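Local coordinates for protein Exo-beta-1,3-galactanase (Bifidobacterium bifidum, PDB 5FLW) that probably releases galactose from the non-reducing ends of beta-1,3-galactan chains as a family 43 glycoside hydrolase, at residues G81-V86 with S136-V141; K94-I99 with I111-A116; T240-V245 with G265-E270. All blocks are in the same frame, centred on the assembly; numbering follows the deposited sequence. Where two conformers were deposited one is given.

Contact 1: residues G81-V86 with S136-V141; sequences GERPKV and SRDIGV
Arg-83 and Asp-138 form a salt bridge, with Arg-83 NE 3.2 Å from Asp-138 OD1. The oxygen sits at the guanidinium edge, near its plane, yet the carboxylate is turned 64° from that plane. Water 2 takes a hydrogen bond from Arg-83 NH2 (2.9 Å) and gives one to Asp-138 OD2 (2.6 Å), closing a second path between the two groups. Both have further partners: Arg-83 NH1 pairs with Asp-246, and Asp-138 OD2 accepts from Ser-190 N.

The chain turns a corner at Arg-83, and Lys-85 then takes over the contact. Bends at chi2 and chi4 (both -68°) fold its chain back, so that NZ donates to Pro-84 O at 2.9 Å from above the carbonyl plane and more weakly to Arg-83 O. The stem fills the gap between the backbones: CB rests on Val-141 CG1 (3.5 Å) and CG on Gly-140 CA (4.0 Å), while Ile-139 CD1 reaches Arg-83 O (3.5 Å). A serine in place of Lys-85 would probably leave a gap beside Gly-140 and deprive the carbonyls at the corner of their ammonium donor.

The axes of strands 84-86 and 139-141 come within 6.9 Å and run 16° from parallel, joined by side chains without cross-strand hydrogen bonds. This is how innermost strands of successive blades meet in the five-bladed beta-propeller of family 43.

Contact 2: residues K94-I99 with I111-A116; sequences KYVMYI and IGVAVA
Val-96 and Val-113 both hold CG1 anti to the backbone N (chi1 -175° and 180°), which brings Val-96 CG1 to 3.8 Å from Val-113 CG1 diagonally across the two strands. On the same face Tyr-98, its CG beside the backbone N, lays its ring edge near Ile-111 CG2, and Val-113 CG2 lies 4.3 Å from Tyr-98 CD1. The ring's hydroxyl is bonded to Tyr-169 O.

Beneath these side chains the strands are joined by paired backbone hydrogen bonds at Tyr-95 with Ala-116, Met-97 with Ala-114 and Ile-99 with Gly-112. The shortest runs from Gly-112 N to Ile-99 O at 2.7 Å. Gly-112 is tightly placed: a CB there would clash with Ile-99 CG2, which lies 3.9 Å from Gly-112 CA. At the other end, Ala-116 O meets the edge of the Tyr-95 ring in plane, and that ring also stacks on His-88.

The pair is an antiparallel hairpin at the middle of a four-stranded propeller blade, flanked by strands 80-88 and 124-129. Met-97 packs against Val-65 and Leu-66 of strand 60-66, whereas Tyr-98, on the other face, touches Ile-139 and Val-141 of strand 139-143, so the hairpin lies between two neighbouring blades.

Contact 3: residues T240-V245 with G265-E270; sequences TYDSQV and GDRWQE
Gln-244 and Trp-268 meet at the mouth of a beta hairpin, strands 244-250 and 261-266, in the last blade of the propeller. Trp-268 NE1 donates to Gln-244 OE1 at 2.8 Å; the donor lies in the carbonyl plane of the amide, which stands 79° from the indole plane. The extended glutamine chain, with CG anti to the backbone N (chi1 -178°), carries the amide out to this bond. Gln-244 and Asp-266 pair by two backbone bonds beside it.

Arg-267 reaches the residues before the strand: NE donates to Asp-242 O (2.9 Å), and NH2 to Tyr-241 O (2.9 Å), which lies in the guanidinium plane. Asp-242 OD2 sits over one guanidinium face, 3.9 Å from Arg-267 NE, a long ion pair to which no N-H points.

Farther out, Thr-212 and Arg-304 hold the Asp-242 carboxylate, Thr-301 O takes a second bond from Arg-267 NH2, and Ser-205 OG binds Gln-244 NE2. Water 3, 2.7 Å from Asp-266 OD2, could donate to it or to Gln-244 O, among other acceptors. Residues 240-242 all have positive phi, forming a left-handed turn that is closed by Ser-243 OG donating to Thr-240 O at 2.8 Å, in the plane of that carbonyl.

In the fold
From the N terminus the chain completes a first four-stranded sheet before reaching 81-86, the opening of contact 1. Contact 2 is nested within the loop that follows: 111-116 turns back to pair with 94-99, and only then does 136-141 close contact 1, joining the second sheet to the third. The two touch where Lys-85 O faces Tyr-98 N. Contact 3 comes later, in series, and closes a short loop in the fifth sheet. It still meets contact 1 near the propeller centre, Arg-83 NH2 lying 3.0 Å from Gln-244 OE1. Contacts 2 and 3, with centres about 26 Å apart, do not touch and lie on opposite sides of the chain's centre.

Contact 1: residues G81-V86 with S136-V141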
loop_
_atom_site.group_PDB
_atom_site.type_symbol
_atom_site.label_atom_id
_atom_site.label_comp_id
_atom_site.label_asym_id
_atom_site.label_seq_id
_atom_site.Cartn_x
_atom_site.Cartn_y
_atom_site.Cartn_z
ATOM N N GLY A 81 -1.569 10.666 -9.076
ATOM C CA GLY A 81 -2.265 9.427 -8.757
ATOM C C GLY A 81 -1.285 8.515 -8.054
ATOM O O GLY A 81 -0.362 8.007 -8.676
ATOM N N GLU A 82 -1.489 8.316 -6.758
ATOM C CA GLU A 82 -0.572 7.528 -5.944
ATOM C C GLU A 82 -1.137 6.331 -5.184
ATOM O O GLU A 82 -2.333 6.230 -4.952
ATOM C CB GLU A 82 0.071 8.464 -4.906
ATOM C CG GLU A 82 0.948 9.562 -5.490
ATOM C CD GLU A 82 1.458 10.535 -4.442
ATOM O OE1 GLU A 82 0.901 10.564 -3.333
ATOM O OE2 GLU A 82 2.417 11.266 -4.734
ATOM N N ARG A 83 -0.233 5.436 -4.798
ATOM C CA ARG A 83 -0.543 4.273 -3.966
ATOM C C ARG A 83 -1.702 3.421 -4.498
ATOM O O ARG A 83 -2.652 3.120 -3.767
ATOM C CB ARG A 83 -0.753 4.652 -2.503
ATOM C CG ARG A 83 0.500 5.313 -1.903
ATOM C CD ARG A 83 0.411 5.501 -0.377
ATOM N NE ARG A 83 1.643 6.127 0.102
ATOM C CZ ARG A 83 2.784 5.473 0.319
ATOM N NH1 ARG A 83 2.833 4.153 0.132
ATOM N NH2 ARG A 83 3.879 6.126 0.741
ATOM N N PRO A 84 -1.624 2.966 -5.760
ATOM C CA PRO A 84 -2.709 2.147 -6.318
ATOM C C PRO A 84 -2.856 0.841 -5.547
ATOM O O PRO A 84 -1.868 0.237 -5.116
ATOM C CB PRO A 84 -2.256 1.883 -7.771
ATOM C CG PRO A 84 -0.744 1.930 -7.714
ATOM C CD PRO A 84 -0.458 3.037 -6.678
ATOM N N LYS A 85 -4.108 0.411 -5.396
ATOM C CA LYS A 85 -4.441 -0.830 -4.714
ATOM C C LYS A 85 -5.522 -1.539 -5.521
ATOM O O LYS A 85 -6.354 -0.885 -6.156
ATOM C CB LYS A 85 -4.993 -0.537 -3.306
ATOM C CG LYS A 85 -4.031 0.243 -2.389
ATOM C CD LYS A 85 -2.816 -0.625 -2.030
ATOM C CE LYS A 85 -1.658 0.207 -1.437
ATOM N NZ LYS A 85 -1.051 1.105 -2.463
ATOM N N VAL A 86 -5.528 -2.875 -5.476
ATOM C CA VAL A 86 -6.522 -3.689 -6.181
ATOM C C VAL A 86 -7.121 -4.712 -5.219
ATOM O O VAL A 86 -6.402 -5.312 -4.412
ATOM C CB VAL A 86 -5.913 -4.382 -7.434
ATOM C CG1 VAL A 86 -6.862 -5.445 -8.060
ATOM C CG2 VAL A 86 -5.512 -3.319 -8.482
ATOM N N SER A 136 -8.892 12.384 1.869
ATOM C CA SER A 136 -8.290 11.057 1.737
ATOM C C SER A 136 -6.981 11.198 0.956
ATOM O O SER A 136 -6.980 11.703 -0.177
ATOM C CB SER A 136 -9.239 10.094 1.015
ATOM O OG SER A 136 -8.645 8.809 0.881
ATOM N N ARG A 137 -5.864 10.806 1.569
ATOM C CA ARG A 137 -4.572 10.824 0.879
ATOM C C ARG A 137 -4.003 9.406 0.776
ATOM O O ARG A 137 -4.544 8.612 0.004
ATOM C CB ARG A 137 -3.662 11.891 1.476
ATOM C CG ARG A 137 -4.236 13.296 1.198
ATOM C CD ARG A 137 -3.194 14.354 1.428
ATOM N NE ARG A 137 -3.634 15.718 1.143
ATOM C CZ ARG A 137 -4.182 16.487 2.066
ATOM N NH1 ARG A 137 -4.372 15.966 3.283
ATOM N NH2 ARG A 137 -4.525 17.753 1.804
ATOM N N ASP A 138 -2.982 9.030 1.556
ATOM C CA ASP A 138 -2.461 7.661 1.435
ATOM C C ASP A 138 -3.564 6.643 1.695
ATOM O O ASP A 138 -4.405 6.830 2.584
ATOM C CB ASP A 138 -1.374 7.395 2.468
ATOM C CG ASP A 138 -0.044 8.016 2.104
ATOM O OD1 ASP A 138 0.070 8.739 1.069
ATOM O OD2 ASP A 138 0.884 7.810 2.911
ATOM N N ILE A 139 -3.568 5.566 0.903
ATOM C CA ILE A 139 -4.546 4.500 1.042
ATOM C C ILE A 139 -3.842 3.144 1.083
ATOM O O ILE A 139 -2.719 2.977 0.590
ATOM C CB ILE A 139 -5.622 4.482 -0.075
ATOM C CG1 ILE A 139 -4.945 4.349 -1.445
ATOM C CG2 ILE A 139 -6.560 5.711 0.011
ATOM C CD1 ILE A 139 -5.884 3.848 -2.529
ATOM N N GLY A 140 -4.550 2.169 1.684
ATOM C CA GLY A 140 -4.231 0.761 1.557
ATOM C C GLY A 140 -5.530 -0.023 1.521
ATOM O O GLY A 140 -6.604 0.550 1.680
ATOM N N VAL A 141 -5.433 -1.338 1.296
ATOM C CA VAL A 141 -6.624 -2.188 1.277
ATOM C C VAL A 141 -6.450 -3.421 2.169
ATOM O O VAL A 141 -5.334 -3.889 2.435
ATOM C CB VAL A 141 -7.061 -2.600 -0.154
ATOM C CG1 VAL A 141 -7.491 -1.363 -0.973
ATOM C CG2 VAL A 141 -5.940 -3.380 -0.851
HETATM O O HOH W 1 -0.634 8.844 -1.510
HETATM O O HOH W 2 3.180 8.703 1.990
#

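Contact 2: residues K94-I99 with I111-A116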
loop_
_atom_site.group_PDB
_atom_site.type_symbol
_atom_site.label_atom_id
_atom_site.label_comp_id
_atom_site.label_asym_id
_atom_site.label_seq_id
_atom_site.Cartn_x
_atom_site.Cartn_y
_atom_site.Cartn_z
ATOM N N LYS A 94 -15.382 -8.783 -10.318
ATOM C CA LYS A 94 -14.554 -7.757 -10.936
ATOM C C LYS A 94 -13.305 -7.482 -10.093
ATOM O O LYS A 94 -13.246 -7.757 -8.884
ATOM C CB LYS A 94 -15.348 -6.455 -11.128
ATOM C CG LYS A 94 -16.625 -6.611 -11.950
ATOM C CD LYS A 94 -16.338 -7.331 -13.275
ATOM C CE LYS A 94 -17.574 -7.380 -14.175
ATOM N NZ LYS A 94 -17.368 -8.274 -15.365
ATOM N N TYR A 95 -12.298 -6.933 -10.756
ATOM C CA TYR A 95 -11.119 -6.397 -10.091
ATOM C C TYR A 95 -11.269 -4.879 -10.007
ATOM O O TYR A 95 -11.405 -4.207 -11.035
ATOM C CB TYR A 95 -9.872 -6.787 -10.880
ATOM C CG TYR A 95 -9.685 -8.291 -10.883
ATOM C CD1 TYR A 95 -10.325 -9.101 -11.830
ATOM C CD2 TYR A 95 -8.909 -8.920 -9.881
ATOM C CE1 TYR A 95 -10.167 -10.474 -11.796
ATOM C CE2 TYR A 95 -8.751 -10.289 -9.855
ATOM C CZ TYR A 95 -9.376 -11.054 -10.812
ATOM O OH TYR A 95 -9.235 -12.418 -10.797
ATOM N N VAL A 96 -11.284 -4.344 -8.783
ATOM C CA VAL A 96 -11.493 -2.920 -8.547
ATOM C C VAL A 96 -10.175 -2.320 -8.077
ATOM O O VAL A 96 -9.540 -2.837 -7.146
ATOM C CB VAL A 96 -12.625 -2.652 -7.538
ATOM C CG1 VAL A 96 -12.874 -1.166 -7.441
ATOM C CG2 VAL A 96 -13.898 -3.433 -7.896
ATOM N N MET A 97 -9.765 -1.235 -8.730
ATOM C CA MET A 97 -8.579 -0.491 -8.361
ATOM C C MET A 97 -8.966 0.818 -7.667
ATOM O O MET A 97 -9.925 1.494 -8.074
ATOM C CB MET A 97 -7.720 -0.198 -9.589
ATOM C CG MET A 97 -6.437 0.546 -9.269
ATOM S SD MET A 97 -5.367 0.808 -10.737
ATOM C CE MET A 97 -4.800 -0.868 -11.043
ATOM N N TYR A 98 -8.221 1.143 -6.598
ATOM C CA TYR A 98 -8.353 2.380 -5.831
ATOM C C TYR A 98 -7.051 3.161 -5.957
ATOM O O TYR A 98 -5.972 2.566 -6.021
ATOM C CB TYR A 98 -8.646 2.077 -4.346
ATOM C CG TYR A 98 -9.721 1.025 -4.212
ATOM C CD1 TYR A 98 -11.075 1.376 -4.270
ATOM C CD2 TYR A 98 -9.387 -0.325 -4.087
ATOM C CE1 TYR A 98 -12.081 0.398 -4.189
ATOM C CE2 TYR A 98 -10.365 -1.307 -4.025
ATOM C CZ TYR A 98 -11.717 -0.945 -4.071
ATOM O OH TYR A 98 -12.695 -1.905 -4.000
ATOM N N ILE A 99 -7.139 4.490 -6.000
ATOM C CA ILE A 99 -5.935 5.304 -6.155
ATOM C C ILE A 99 -6.141 6.601 -5.395
ATOM O O ILE A 99 -7.263 7.098 -5.278
ATOM C CB ILE A 99 -5.578 5.518 -7.660
ATOM C CG1 ILE A 99 -4.155 6.072 -7.832
ATOM C CG2 ILE A 99 -6.587 6.408 -8.345
ATOM C CD1 ILE A 99 -3.672 5.923 -9.218
ATOM N N ILE A 111 -10.265 9.565 -3.368
ATOM C CA ILE A 111 -10.030 8.199 -3.835
ATOM C C ILE A 111 -10.589 8.104 -5.252
ATOM O O ILE A 111 -11.751 8.461 -5.486
ATOM C CB ILE A 111 -10.748 7.170 -2.933
ATOM C CG1 ILE A 111 -10.255 7.258 -1.472
ATOM C CG2 ILE A 111 -10.589 5.745 -3.491
ATOM C CD1 ILE A 111 -11.141 6.576 -0.419
ATOM N N GLY A 112 -9.783 7.621 -6.199
ATOM C CA GLY A 112 -10.277 7.261 -7.527
ATOM C C GLY A 112 -10.571 5.769 -7.605
ATOM O O GLY A 112 -9.880 4.962 -6.976
ATOM N N VAL A 113 -11.621 5.414 -8.356
ATOM C CA VAL A 113 -12.089 4.033 -8.499
ATOM C C VAL A 113 -12.092 3.672 -9.988
ATOM O O VAL A 113 -12.667 4.407 -10.804
ATOM C CB VAL A 113 -13.499 3.843 -7.891
ATOM C CG1 VAL A 113 -13.963 2.414 -8.052
ATOM C CG2 VAL A 113 -13.526 4.228 -6.418
ATOM N N ALA A 114 -11.448 2.536 -10.334
ATOM C CA ALA A 114 -11.434 1.966 -11.686
ATOM C C ALA A 114 -11.735 0.463 -11.600
ATOM O O ALA A 114 -11.541 -0.165 -10.551
ATOM C CB ALA A 114 -10.083 2.187 -12.399
ATOM N N VAL A 115 -12.212 -0.117 -12.708
ATOM C CA VAL A 115 -12.720 -1.492 -12.709
ATOM C C VAL A 115 -12.207 -2.260 -13.931
ATOM O O VAL A 115 -12.157 -1.722 -15.045
ATOM C CB VAL A 115 -14.270 -1.522 -12.667
ATOM C CG1 VAL A 115 -14.784 -2.944 -12.535
ATOM C CG2 VAL A 115 -14.815 -0.651 -11.542
ATOM N N ALA A 116 -11.871 -3.533 -13.731
ATOM C CA ALA A 116 -11.429 -4.406 -14.814
ATOM C C ALA A 116 -12.060 -5.788 -14.661
ATOM O O ALA A 116 -12.431 -6.206 -13.564
ATOM C CB ALA A 116 -9.907 -4.563 -14.798
#

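Contact 3: residues T240-V245 with G265-E270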
loop_
_atom_site.group_PDB
_atom_site.type_symbol
_atom_site.label_atom_id
_atom_site.label_comp_id
_atom_site.label_asym_id
_atom_site.label_seq_id
_atom_site.Cartn_x
_atom_site.Cartn_y
_atom_site.Cartn_z
ATOM N N THR A 240 13.066 2.572 10.282
ATOM C CA THR A 240 12.483 1.474 9.499
ATOM C C THR A 240 13.463 1.026 8.409
ATOM O O THR A 240 13.094 0.811 7.249
ATOM C CB THR A 240 11.111 1.853 8.916
ATOM O OG1 THR A 240 10.386 2.650 9.863
ATOM C CG2 THR A 240 10.286 0.609 8.630
ATOM N N TYR A 241 14.746 0.974 8.771
ATOM C CA TYR A 241 15.828 0.689 7.815
ATOM C C TYR A 241 15.825 1.686 6.651
ATOM O O TYR A 241 15.953 1.323 5.470
ATOM C CB TYR A 241 15.862 -0.782 7.394
ATOM C CG TYR A 241 16.187 -1.610 8.604
ATOM C CD1 TYR A 241 17.429 -1.500 9.206
ATOM C CD2 TYR A 241 15.227 -2.434 9.200
ATOM C CE1 TYR A 241 17.743 -2.221 10.340
ATOM C CE2 TYR A 241 15.523 -3.169 10.334
ATOM C CZ TYR A 241 16.790 -3.053 10.910
ATOM O OH TYR A 241 17.158 -3.772 12.050
ATOM N N ASP A 242 15.676 2.965 7.020
ATOM C CA ASP A 242 15.649 4.089 6.086
ATOM C C ASP A 242 14.655 3.850 4.947
ATOM O O ASP A 242 14.998 3.883 3.762
ATOM C CB ASP A 242 17.051 4.443 5.576
ATOM C CG ASP A 242 17.068 5.734 4.758
ATOM O OD1 ASP A 242 16.162 6.578 4.927
ATOM O OD2 ASP A 242 18.005 5.897 3.939
ATOM N N SER A 243 13.408 3.556 5.325
ATOM C CA SER A 243 12.353 3.349 4.345
ATOM C C SER A 243 11.037 3.822 4.941
ATOM O O SER A 243 10.947 4.143 6.130
ATOM C CB SER A 243 12.248 1.871 3.903
ATOM O OG SER A 243 11.599 1.060 4.880
ATOM N N GLN A 244 10.007 3.833 4.099
ATOM C CA GLN A 244 8.638 4.111 4.518
ATOM C C GLN A 244 7.799 2.873 4.217
ATOM O O GLN A 244 7.691 2.469 3.050
ATOM C CB GLN A 244 8.059 5.318 3.765
ATOM C CG GLN A 244 6.625 5.645 4.236
ATOM C CD GLN A 244 5.962 6.776 3.458
ATOM O OE1 GLN A 244 6.302 7.020 2.300
ATOM N NE2 GLN A 244 5.017 7.483 4.103
ATOM N N VAL A 245 7.208 2.270 5.266
ATOM C CA VAL A 245 6.416 1.055 5.073
ATOM C C VAL A 245 5.412 1.276 3.950
ATOM O O VAL A 245 4.754 2.322 3.853
ATOM C CB VAL A 245 5.725 0.584 6.370
ATOM C CG1 VAL A 245 4.707 1.611 6.881
ATOM C CG2 VAL A 245 5.030 -0.764 6.146
ATOM N N GLY A 265 9.134 -1.673 1.901
ATOM C CA GLY A 265 9.089 -0.247 2.134
ATOM C C GLY A 265 9.752 0.486 0.980
ATOM O O GLY A 265 10.575 -0.068 0.261
ATOM N N ASP A 266 9.356 1.747 0.797
ATOM C CA ASP A 266 9.900 2.602 -0.255
ATOM C C ASP A 266 11.031 3.472 0.286
ATOM O O ASP A 266 10.900 4.063 1.359
ATOM C CB ASP A 266 8.813 3.517 -0.839
ATOM C CG ASP A 266 7.762 2.750 -1.618
ATOM O OD1 ASP A 266 8.075 2.270 -2.716
ATOM O OD2 ASP A 266 6.629 2.605 -1.125
ATOM N N ARG A 267 12.124 3.579 -0.492
ATOM C CA ARG A 267 13.203 4.574 -0.291
ATOM C C ARG A 267 13.028 5.673 -1.335
ATOM O O ARG A 267 13.663 5.647 -2.392
ATOM C CB ARG A 267 14.582 3.948 -0.469
ATOM C CG ARG A 267 15.105 3.350 0.755
ATOM C CD ARG A 267 16.626 3.200 0.790
ATOM N NE ARG A 267 16.904 2.595 2.073
ATOM C CZ ARG A 267 18.001 1.925 2.379
ATOM N NH1 ARG A 267 18.977 1.764 1.481
ATOM N NH2 ARG A 267 18.105 1.421 3.602
ATOM N N TRP A 268 12.170 6.645 -1.016
ATOM C CA TRP A 268 11.793 7.673 -1.973
ATOM C C TRP A 268 12.967 8.593 -2.272
ATOM O O TRP A 268 13.611 9.126 -1.356
ATOM C CB TRP A 268 10.629 8.487 -1.418
ATOM C CG TRP A 268 9.388 7.710 -1.190
ATOM C CD1 TRP A 268 8.817 7.384 0.024
ATOM C CD2 TRP A 268 8.517 7.179 -2.202
ATOM N NE1 TRP A 268 7.647 6.672 -0.180
ATOM C CE2 TRP A 268 7.433 6.548 -1.537
ATOM C CE3 TRP A 268 8.527 7.200 -3.607
ATOM C CZ2 TRP A 268 6.373 5.936 -2.247
ATOM C CZ3 TRP A 268 7.484 6.593 -4.294
ATOM C CH2 TRP A 268 6.422 5.985 -3.625
ATOM N N GLN A 269 13.223 8.805 -3.552
ATOM C CA GLN A 269 14.296 9.685 -4.011
ATOM C C GLN A 269 13.649 10.909 -4.654
ATOM O O GLN A 269 13.221 10.870 -5.808
ATOM C CB GLN A 269 15.210 8.929 -4.973
ATOM C CG GLN A 269 15.947 7.771 -4.286
ATOM C CD GLN A 269 17.053 8.255 -3.358
ATOM O OE1 GLN A 269 16.820 8.561 -2.191
ATOM N NE2 GLN A 269 18.266 8.333 -3.884
ATOM N N GLU A 270 13.586 11.997 -3.882
ATOM C CA GLU A 270 12.816 13.174 -4.272
ATOM C C GLU A 270 13.164 13.691 -5.667
ATOM O O GLU A 270 12.286 14.150 -6.405
ATOM C CB GLU A 270 12.974 14.260 -3.199
ATOM C CG GLU A 270 12.402 15.624 -3.552
ATOM C CD GLU A 270 12.440 16.593 -2.417
ATOM O OE1 GLU A 270 13.225 16.386 -1.469
ATOM O OE2 GLU A 270 11.718 17.625 -2.489
HETATM O O HOH W 3 5.645 3.694 1.126
#